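Local coordinates for binary enterotoxin of Clostridium perfringens component a (Clostridium perfringens, PDB 5WTZ), which transfers ADP-ribose from NAD+ to actin, as the enzymatic component of a binary enterotoxin, at residues Arg289-Asp294 / Leu362-Gly367. Sequence-based numbering, arbitrary orientation.
Sequences RKIPED and LHLPNG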
loop_
_atom_site.group_PDB
_atom_site.type_symbol
_atom_site.label_atom_id
_atom_site.label_comp_id
_atom_site.label_asym_id
_atom_site.label_seq_id
_atom_site.Cartn_x
_atom_site.Cartn_y
_atom_site.Cartn_z
ATOM N N ARG A 289 10.720 12.328 19.586
ATOM C CA ARG A 289 11.467 11.286 18.902
ATOM C C ARG A 289 10.866 11.004 17.535
ATOM O O ARG A 289 9.867 10.293 17.428
ATOM C CB ARG A 289 11.517 10.010 19.741
ATOM C CG ARG A 289 12.286 8.876 19.076
ATOM C CD ARG A 289 12.303 7.641 19.953
ATOM N NE ARG A 289 13.422 7.629 20.895
ATOM C CZ ARG A 289 14.484 6.832 20.791
ATOM N NH1 ARG A 289 14.575 5.968 19.790
ATOM N NH2 ARG A 289 15.452 6.895 21.694
ATOM N N LYS A 290 11.469 11.593 16.501
ATOM C CA LYS A 290 11.005 11.457 15.122
ATOM C C LYS A 290 10.973 10.011 14.687
ATOM O O LYS A 290 11.822 9.214 15.088
ATOM C CB LYS A 290 11.900 12.244 14.165
ATOM C CG LYS A 290 11.734 13.749 14.279
ATOM C CD LYS A 290 12.749 14.425 13.406
ATOM C CE LYS A 290 12.544 15.935 13.332
ATOM N NZ LYS A 290 11.325 16.281 12.546
ATOM N N ILE A 291 9.975 9.675 13.872
ATOM C CA ILE A 291 9.894 8.346 13.258
ATOM C C ILE A 291 11.262 7.967 12.657
ATOM O O ILE A 291 11.785 8.676 11.803
ATOM C CB ILE A 291 8.786 8.316 12.182
ATOM C CG1 ILE A 291 7.416 8.547 12.825
ATOM C CG2 ILE A 291 8.784 6.995 11.415
ATOM C CD1 ILE A 291 6.870 7.356 13.593
ATOM N N PRO A 292 11.865 6.868 13.146
ATOM C CA PRO A 292 13.261 6.491 12.860
ATOM C C PRO A 292 13.509 5.841 11.486
ATOM O O PRO A 292 14.672 5.737 11.093
ATOM C CB PRO A 292 13.575 5.488 13.968
ATOM C CG PRO A 292 12.272 4.826 14.215
ATOM C CD PRO A 292 11.239 5.934 14.096
ATOM N N GLU A 293 12.451 5.391 10.809
ATOM C CA GLU A 293 12.531 4.792 9.474
ATOM C C GLU A 293 11.153 4.850 8.839
ATOM O O GLU A 293 10.138 4.837 9.558
ATOM C CB GLU A 293 13.003 3.342 9.543
ATOM C CG GLU A 293 12.025 2.429 10.289
ATOM C CD GLU A 293 12.599 1.048 10.533
ATOM O OE1 GLU A 293 13.145 0.458 9.579
ATOM O OE2 GLU A 293 12.528 0.568 11.684
ATOM N N ASP A 294 11.113 4.897 7.507
ATOM C CA ASP A 294 9.855 4.942 6.769
ATOM C C ASP A 294 9.005 3.765 7.209
ATOM O O ASP A 294 9.498 2.631 7.305
ATOM C CB ASP A 294 10.069 4.896 5.251
ATOM C CG ASP A 294 10.589 6.220 4.673
ATOM O OD1 ASP A 294 11.249 7.002 5.397
ATOM O OD2 ASP A 294 10.352 6.460 3.471
ATOM N N LEU A 362 -1.116 5.023 4.874
ATOM C CA LEU A 362 -0.230 6.185 4.904
ATOM C C LEU A 362 1.244 5.809 4.919
ATOM O O LEU A 362 1.696 5.057 5.794
ATOM C CB LEU A 362 -0.546 7.042 6.129
ATOM C CG LEU A 362 0.282 8.324 6.304
ATOM C CD1 LEU A 362 0.001 9.380 5.176
ATOM C CD2 LEU A 362 0.062 8.883 7.715
ATOM N N HIS A 363 1.983 6.349 3.963
ATOM C CA HIS A 363 3.442 6.270 3.950
ATOM C C HIS A 363 3.968 7.363 4.869
ATOM O O HIS A 363 3.907 8.544 4.518
ATOM C CB HIS A 363 3.997 6.443 2.534
ATOM C CG HIS A 363 5.493 6.349 2.450
ATOM N ND1 HIS A 363 6.203 6.780 1.353
ATOM C CD2 HIS A 363 6.409 5.876 3.327
ATOM C CE1 HIS A 363 7.495 6.582 1.557
ATOM N NE2 HIS A 363 7.647 6.041 2.750
ATOM N N LEU A 364 4.454 6.958 6.046
ATOM C CA LEU A 364 4.915 7.858 7.096
ATOM C C LEU A 364 6.435 7.940 7.074
ATOM O O LEU A 364 7.114 6.996 7.491
ATOM C CB LEU A 364 4.418 7.361 8.468
ATOM C CG LEU A 364 4.704 8.205 9.713
ATOM C CD1 LEU A 364 4.114 9.594 9.521
ATOM C CD2 LEU A 364 4.118 7.554 10.961
ATOM N N PRO A 365 6.985 9.065 6.589
ATOM C CA PRO A 365 8.436 9.107 6.368
ATOM C C PRO A 365 9.279 9.173 7.641
ATOM O O PRO A 365 8.857 9.714 8.673
ATOM C CB PRO A 365 8.634 10.387 5.547
ATOM C CG PRO A 365 7.291 10.736 5.018
ATOM C CD PRO A 365 6.310 10.249 6.038
ATOM N N ASN A 366 10.467 8.591 7.541
ATOM C CA ASN A 366 11.595 8.906 8.416
ATOM C C ASN A 366 11.606 10.399 8.727
ATOM O O ASN A 366 11.549 11.205 7.812
ATOM C CB ASN A 366 12.900 8.493 7.724
ATOM C CG ASN A 366 14.115 8.625 8.602
ATOM O OD1 ASN A 366 14.193 9.495 9.470
ATOM N ND2 ASN A 366 15.110 7.773 8.346
ATOM N N GLY A 367 11.652 10.764 10.006
ATOM C CA GLY A 367 11.755 12.168 10.379
ATOM C C GLY A 367 10.452 12.855 10.748
ATOM O O GLY A 367 10.465 13.992 11.241
#
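D294 spans H363 and N366 with its two carboxylate oxygens, at the edge of the C-terminal ADP-ribosyltransferase sheet where strand 295-301 runs antiparallel to strand 358-364. H363 NE2 donates to D294 OD2 at 2.8 Å in a bent bond (142° at the hydrogen), the ring and carboxylate planes being turned steeply against each other. The backbone N of N366 reaches D294 OD1, also at 2.8 Å, from above the carboxylate plane. With CG anti to its own carbonyl carbon (chi1 -75°), D294 carries both oxygens across to the loop that leaves strand 358-364. The backbone ladder of the two strands starts next to it, L364 bonding I295 and L362 bonding T297.

Further along the loop, G367 N donates almost straight to I291 O at 2.8 Å (169°). G367 O in turn accepts K290 NZ, which approaches close to the line of the carbonyl bond and also bonds N369 OD1. The lysine's methylenes lie against this carbonyl, CD coming within 3.2 Å of G367 O.

The apolar part of the contact is I291 against L364. L364 also touches V385 and I387, joining the loop contact to strand 384-387, which begins at NAD-binding E384. I291, backed by Y231 of helix 220-237, lies roughly perpendicular to L364, with I291 CD1 meeting L364 CD2 at 3.8 Å.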